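Local coordinates for protein pectate lyase (Cellvibrio cellulosa, PDB 1GXM) that cleaves polygalacturonic acid (pectate) by anti-beta-elimination, this chain being the family 10 polysaccharide lyase catalytic module of a longer modular protein, at residues 38-43 and 54-59; 184-189 and 282-287. All coordinates share one frame; numbering follows the deposited sequence.

Interaction 1: 38-43 and 54-59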
loop_
_atom_site.group_PDB
_atom_site.type_symbol
_atom_site.label_atom_id
_atom_site.label_comp_id
_atom_site.label_asym_id
_atom_site.label_seq_id
_atom_site.Cartn_x
_atom_site.Cartn_y
_atom_site.Cartn_z
ATOM N N ASP A 38 11.778 -0.781 -22.679
ATOM C CA ASP A 38 10.885 -1.040 -23.810
ATOM C C ASP A 38 10.000 -2.242 -23.531
ATOM O O ASP A 38 8.836 -2.258 -23.921
ATOM C CB ASP A 38 11.682 -1.285 -25.094
ATOM C CG ASP A 38 12.180 -0.018 -25.720
ATOM O OD1 ASP A 38 11.843 1.068 -25.220
ATOM O OD2 ASP A 38 12.897 -0.032 -26.744
ATOM N N VAL A 39 10.554 -3.248 -22.875
ATOM C CA VAL A 39 9.763 -4.405 -22.477
ATOM C C VAL A 39 8.650 -3.950 -21.538
ATOM O O VAL A 39 7.481 -4.213 -21.789
ATOM C CB VAL A 39 10.612 -5.505 -21.818
ATOM C CG1 VAL A 39 9.743 -6.640 -21.266
ATOM C CG2 VAL A 39 11.581 -6.059 -22.824
ATOM N N VAL A 40 9.009 -3.234 -20.486
ATOM C CA VAL A 40 7.994 -2.732 -19.557
ATOM C C VAL A 40 6.944 -1.925 -20.280
ATOM O O VAL A 40 5.754 -2.120 -20.102
ATOM C CB VAL A 40 8.641 -1.902 -18.435
ATOM C CG1 VAL A 40 7.591 -1.258 -17.559
ATOM C CG2 VAL A 40 9.533 -2.788 -17.630
ATOM N N LEU A 41 7.395 -1.014 -21.121
ATOM C CA LEU A 41 6.504 -0.144 -21.855
ATOM C C LEU A 41 5.485 -0.967 -22.660
ATOM O O LEU A 41 4.305 -0.634 -22.755
ATOM C CB LEU A 41 7.319 0.742 -22.795
ATOM C CG LEU A 41 6.543 1.650 -23.729
ATOM C CD1 LEU A 41 5.620 2.626 -22.988
ATOM C CD2 LEU A 41 7.540 2.410 -24.578
ATOM N N SER A 42 5.980 -2.044 -23.251
ATOM C CA SER A 42 5.214 -2.828 -24.206
ATOM C C SER A 42 4.079 -3.626 -23.576
ATOM O O SER A 42 3.231 -4.113 -24.309
ATOM C CB SER A 42 6.125 -3.772 -24.979
ATOM O OG SER A 42 6.554 -4.836 -24.175
ATOM N N TYR A 43 4.042 -3.724 -22.248
ATOM C CA TYR A 43 2.935 -4.399 -21.564
ATOM C C TYR A 43 1.894 -3.455 -20.990
ATOM O O TYR A 43 0.913 -3.898 -20.433
ATOM C CB TYR A 43 3.464 -5.316 -20.452
ATOM C CG TYR A 43 4.107 -6.528 -21.038
ATOM C CD1 TYR A 43 3.344 -7.634 -21.383
ATOM C CD2 TYR A 43 5.455 -6.544 -21.321
ATOM C CE1 TYR A 43 3.921 -8.745 -21.971
ATOM C CE2 TYR A 43 6.039 -7.648 -21.921
ATOM C CZ TYR A 43 5.260 -8.741 -22.255
ATOM O OH TYR A 43 5.828 -9.845 -22.867
ATOM N N LEU A 54 4.033 -9.942 -14.527
ATOM C CA LEU A 54 4.831 -10.132 -15.737
ATOM C C LEU A 54 6.316 -10.154 -15.383
ATOM O O LEU A 54 6.791 -9.313 -14.625
ATOM C CB LEU A 54 4.540 -9.031 -16.751
ATOM C CG LEU A 54 3.111 -9.083 -17.315
ATOM C CD1 LEU A 54 2.709 -7.737 -17.898
ATOM C CD2 LEU A 54 2.977 -10.187 -18.374
ATOM N N ASP A 55 7.036 -11.118 -15.950
ATOM C CA ASP A 55 8.461 -11.296 -15.662
ATOM C C ASP A 55 9.287 -10.460 -16.637
ATOM O O ASP A 55 9.829 -10.981 -17.607
ATOM C CB ASP A 55 8.822 -12.782 -15.774
ATOM C CG ASP A 55 10.205 -13.107 -15.215
ATOM O OD1 ASP A 55 10.962 -12.187 -14.811
ATOM O OD2 ASP A 55 10.624 -14.289 -15.173
ATOM N N TYR A 56 9.389 -9.159 -16.370
ATOM C CA TYR A 56 10.006 -8.238 -17.332
ATOM C C TYR A 56 11.462 -8.527 -17.589
ATOM O O TYR A 56 11.963 -8.172 -18.638
ATOM C CB TYR A 56 9.895 -6.801 -16.882
ATOM C CG TYR A 56 8.483 -6.334 -16.708
ATOM C CD1 TYR A 56 7.598 -6.310 -17.774
ATOM C CD2 TYR A 56 8.032 -5.902 -15.471
ATOM C CE1 TYR A 56 6.307 -5.865 -17.606
ATOM C CE2 TYR A 56 6.759 -5.449 -15.303
ATOM C CZ TYR A 56 5.889 -5.439 -16.363
ATOM O OH TYR A 56 4.605 -5.002 -16.188
ATOM N N ASN A 57 12.134 -9.143 -16.628
ATOM C CA ASN A 57 13.535 -9.502 -16.789
ATOM C C ASN A 57 13.767 -10.680 -17.715
ATOM O O ASN A 57 14.896 -10.889 -18.161
ATOM C CB ASN A 57 14.170 -9.767 -15.428
ATOM C CG ASN A 57 14.402 -8.492 -14.655
ATOM O OD1 ASN A 57 14.663 -7.444 -15.247
ATOM N ND2 ASN A 57 14.279 -8.563 -13.328
ATOM N N SER A 58 12.720 -11.445 -18.016
ATOM C CA SER A 58 12.872 -12.597 -18.913
ATOM C C SER A 58 12.118 -12.479 -20.244
ATOM O O SER A 58 12.593 -12.960 -21.270
ATOM C CB SER A 58 12.501 -13.902 -18.197
ATOM O OG SER A 58 11.221 -13.848 -17.610
ATOM N N VAL A 59 10.965 -11.826 -20.241
ATOM C CA VAL A 59 10.120 -11.823 -21.423
ATOM C C VAL A 59 10.550 -10.788 -22.455
ATOM O O VAL A 59 11.160 -9.769 -22.134
ATOM C CB VAL A 59 8.598 -11.624 -21.085
ATOM C CG1 VAL A 59 8.111 -12.706 -20.142
ATOM C CG2 VAL A 59 8.317 -10.230 -20.531
#
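In both Y43 and Y56, CG lies anti to the carbonyl carbon, beside the backbone N (chi1 -73° in Y43), and this turns each ring toward the other segment. Y56 places its ring against V40, and Y43 lays one side of its ring obliquely along L54, Y56 and V59. The contact is apolar: no hydrogen bond runs from 38-43 to 54-59. V40 CG2 lies over one face of the Y56 ring in a CH-pi contact, 4.0 Å from its centroid and 19° off the normal. L54 O, from the same segment, lies over the opposite face, offset toward the rim. At the edge of the same ring, Y43 CD2 comes to 3.9 Å from Y56 CE1, near the Y56 plane. The two rings are oblique, their planes 59° apart.

L54 CD1 packs 3.5 Å from Y43 CD1. Further along the ring, V59 CG2 is 3.7 Å from Y43 CE2. V39 CG1 fills in beside V59 CG2 at 3.9 Å and also touches the carbonyl oxygens of Y56 and V59. Both tyrosine hydroxyls have polar partners: Y56 OH bonds E79 and Y43 OH bonds the carbonyl of G60. Their rings are therefore held at the far end as well.

The contact packs a loop against the short helix 37-42 and the residue after it. Helix 77-90 adjoins it through E79 and F82, which touch V40, while L41 of helix 37-42 meets helix 93-109.

Interaction 2: 184-189 and 282-287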
loop_
_atom_site.group_PDB
_atom_site.type_symbol
_atom_site.label_atom_id
_atom_site.label_comp_id
_atom_site.label_asym_id
_atom_site.label_seq_id
_atom_site.Cartn_x
_atom_site.Cartn_y
_atom_site.Cartn_z
ATOM N N LYS A 184 -12.494 3.167 14.141
ATOM C CA LYS A 184 -12.707 3.614 15.504
ATOM C C LYS A 184 -13.140 2.399 16.278
ATOM O O LYS A 184 -14.217 1.837 16.083
ATOM C CB LYS A 184 -13.746 4.714 15.567
ATOM C CG LYS A 184 -13.260 6.013 14.960
ATOM C CD LYS A 184 -14.369 7.058 14.656
ATOM C CE LYS A 184 -15.614 6.959 15.482
ATOM N NZ LYS A 184 -16.749 7.699 14.840
ATOM N N GLN A 185 -12.236 1.991 17.140
ATOM C CA GLN A 185 -12.374 0.804 17.938
ATOM C C GLN A 185 -12.919 1.253 19.270
ATOM O O GLN A 185 -12.177 1.765 20.094
ATOM C CB GLN A 185 -11.012 0.174 18.115
ATOM C CG GLN A 185 -11.050 -1.156 18.824
ATOM C CD GLN A 185 -9.687 -1.731 18.870
ATOM O OE1 GLN A 185 -8.861 -1.270 19.666
ATOM N NE2 GLN A 185 -9.403 -2.691 17.990
ATOM N N ASN A 186 -14.225 1.081 19.446
ATOM C CA ASN A 186 -14.922 1.481 20.665
ATOM C C ASN A 186 -14.541 2.905 21.019
ATOM O O ASN A 186 -14.166 3.229 22.142
ATOM C CB ASN A 186 -14.615 0.495 21.783
ATOM C CG ASN A 186 -14.981 -0.922 21.407
ATOM O OD1 ASN A 186 -16.106 -1.185 20.950
ATOM N ND2 ASN A 186 -14.019 -1.841 21.536
ATOM N N GLY A 187 -14.607 3.748 20.004
ATOM C CA GLY A 187 -14.382 5.165 20.173
ATOM C C GLY A 187 -12.960 5.637 19.971
ATOM O O GLY A 187 -12.752 6.833 19.970
ATOM N N VAL A 188 -11.999 4.722 19.814
ATOM C CA VAL A 188 -10.573 5.058 19.741
ATOM C C VAL A 188 -10.064 4.855 18.309
ATOM O O VAL A 188 -10.247 3.802 17.734
ATOM C CB VAL A 188 -9.751 4.163 20.663
ATOM C CG1 VAL A 188 -8.251 4.442 20.546
ATOM C CG2 VAL A 188 -10.220 4.340 22.115
ATOM N N LEU A 189 -9.429 5.862 17.736
ATOM C CA LEU A 189 -8.919 5.764 16.380
ATOM C C LEU A 189 -7.751 4.778 16.324
ATOM O O LEU A 189 -6.841 4.859 17.144
ATOM C CB LEU A 189 -8.438 7.130 15.917
ATOM C CG LEU A 189 -8.434 7.455 14.455
ATOM C CD1 LEU A 189 -9.796 7.223 13.762
ATOM C CD2 LEU A 189 -8.027 8.937 14.313
ATOM N N ASP A 282 -8.689 -8.515 15.380
ATOM C CA ASP A 282 -10.122 -8.337 15.473
ATOM C C ASP A 282 -10.455 -6.854 15.634
ATOM O O ASP A 282 -9.857 -6.161 16.463
ATOM C CB ASP A 282 -10.672 -9.146 16.632
ATOM C CG ASP A 282 -12.153 -9.047 16.746
ATOM O OD1 ASP A 282 -12.660 -8.101 17.404
ATOM O OD2 ASP A 282 -12.873 -9.857 16.180
ATOM N N LEU A 283 -11.438 -6.383 14.874
ATOM C CA LEU A 283 -11.790 -4.978 14.835
ATOM C C LEU A 283 -12.122 -4.425 16.206
ATOM O O LEU A 283 -11.804 -3.299 16.498
ATOM C CB LEU A 283 -12.968 -4.773 13.897
ATOM C CG LEU A 283 -12.611 -4.895 12.427
ATOM C CD1 LEU A 283 -13.869 -4.972 11.618
ATOM C CD2 LEU A 283 -11.768 -3.731 11.927
ATOM N N ASN A 284 -12.782 -5.218 17.027
ATOM C CA ASN A 284 -13.281 -4.722 18.295
ATOM C C ASN A 284 -12.426 -5.118 19.490
ATOM O O ASN A 284 -12.278 -4.304 20.396
ATOM C CB ASN A 284 -14.735 -5.129 18.501
ATOM C CG ASN A 284 -15.668 -4.415 17.556
ATOM O OD1 ASN A 284 -15.553 -3.218 17.376
ATOM N ND2 ASN A 284 -16.572 -5.150 16.940
ATOM N N THR A 285 -11.888 -6.327 19.534
ATOM C CA THR A 285 -11.093 -6.754 20.689
ATOM C C THR A 285 -9.611 -6.494 20.531
ATOM O O THR A 285 -8.838 -6.616 21.488
ATOM C CB THR A 285 -11.207 -8.239 20.946
ATOM O OG1 THR A 285 -10.685 -8.950 19.814
ATOM C CG2 THR A 285 -12.654 -8.680 21.132
ATOM N N ASN A 286 -9.181 -6.253 19.305
ATOM C CA ASN A 286 -7.769 -6.077 19.002
ATOM C C ASN A 286 -6.961 -7.353 19.219
ATOM O O ASN A 286 -5.755 -7.292 19.387
ATOM C CB ASN A 286 -7.145 -4.909 19.769
ATOM C CG ASN A 286 -6.195 -4.138 18.915
ATOM O OD1 ASN A 286 -6.619 -3.525 17.948
ATOM N ND2 ASN A 286 -4.906 -4.146 19.249
ATOM N N ARG A 287 -7.624 -8.500 19.184
ATOM C CA ARG A 287 -6.954 -9.786 19.299
ATOM C C ARG A 287 -6.464 -10.247 17.947
ATOM O O ARG A 287 -7.218 -10.259 16.973
ATOM C CB ARG A 287 -7.902 -10.835 19.855
ATOM C CG ARG A 287 -7.228 -12.086 20.327
ATOM C CD ARG A 287 -8.110 -12.991 21.162
ATOM N NE ARG A 287 -7.362 -14.190 21.506
ATOM C CZ ARG A 287 -7.907 -15.297 21.948
ATOM N NH1 ARG A 287 -9.209 -15.358 22.099
ATOM N NH2 ARG A 287 -7.137 -16.337 22.236
HETATM O O HOH W 1 -15.425 -0.649 17.530
#
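The side-chain nitrogen of Q185 is gripped by two acceptors of 282-287. Q185 NE2 donates to L283 O at 2.9 Å, with an N-H...O angle of 162°. It also donates to N286 OD1 at 2.9 Å, and this bond is straighter, at 171°. Both acceptors lie close to the Q185 amide plane, so the pair fixes the rotation of that amide. The nitrogen sits above the carbonyl plane of L283. The amide planes of Q185 and N286 stand nearly at right angles. An extended chain, with CG anti to the backbone N (chi1 -174°), carries the Q185 amide across to the loop. Q185 OE1 is taken up by R250, and N286 OD1 also accepts from W245, so both oxygens of these buried side chains have partners outside the two segments.

N186 adds a weak bond from ND2 to N284 O at 3.2 Å. A water joins the backbones of K184 and N186 to the loop, lying 2.6 Å from N284 OD1. The loop has its own brace: D282 OD1 accepts from N284 N in an Asx turn and from T285 N at 2.9 Å. D282 OD2 forms a salt bridge with K297.

The contact joins the type I' turn between strands 184-185 and 188-189 to the loop between strands 280-281 and 290-291. Strand 214-215 packs beside both, its L214 touching Q185, L283 and N286.

From the N terminus, interaction 1 comes first. It closes a short loop of ten residues, 44-53, which contains neither helix nor strand. The chain then passes through helices 77-90, 93-109, 136-148 and 161-181 before interaction 2 opens. That contact closes a far longer loop of 92 residues, which includes helices 219-226 and 233-246 and several short strands. The two loops follow in series; they neither nest nor cross. The centres of interaction 1 and interaction 2 are about 43 Å apart, on opposite sides of the centre of the chain. Interaction 1 ties an early helix to its following loop, while 184-189 and 282-287 join distant parts of the catalytic module.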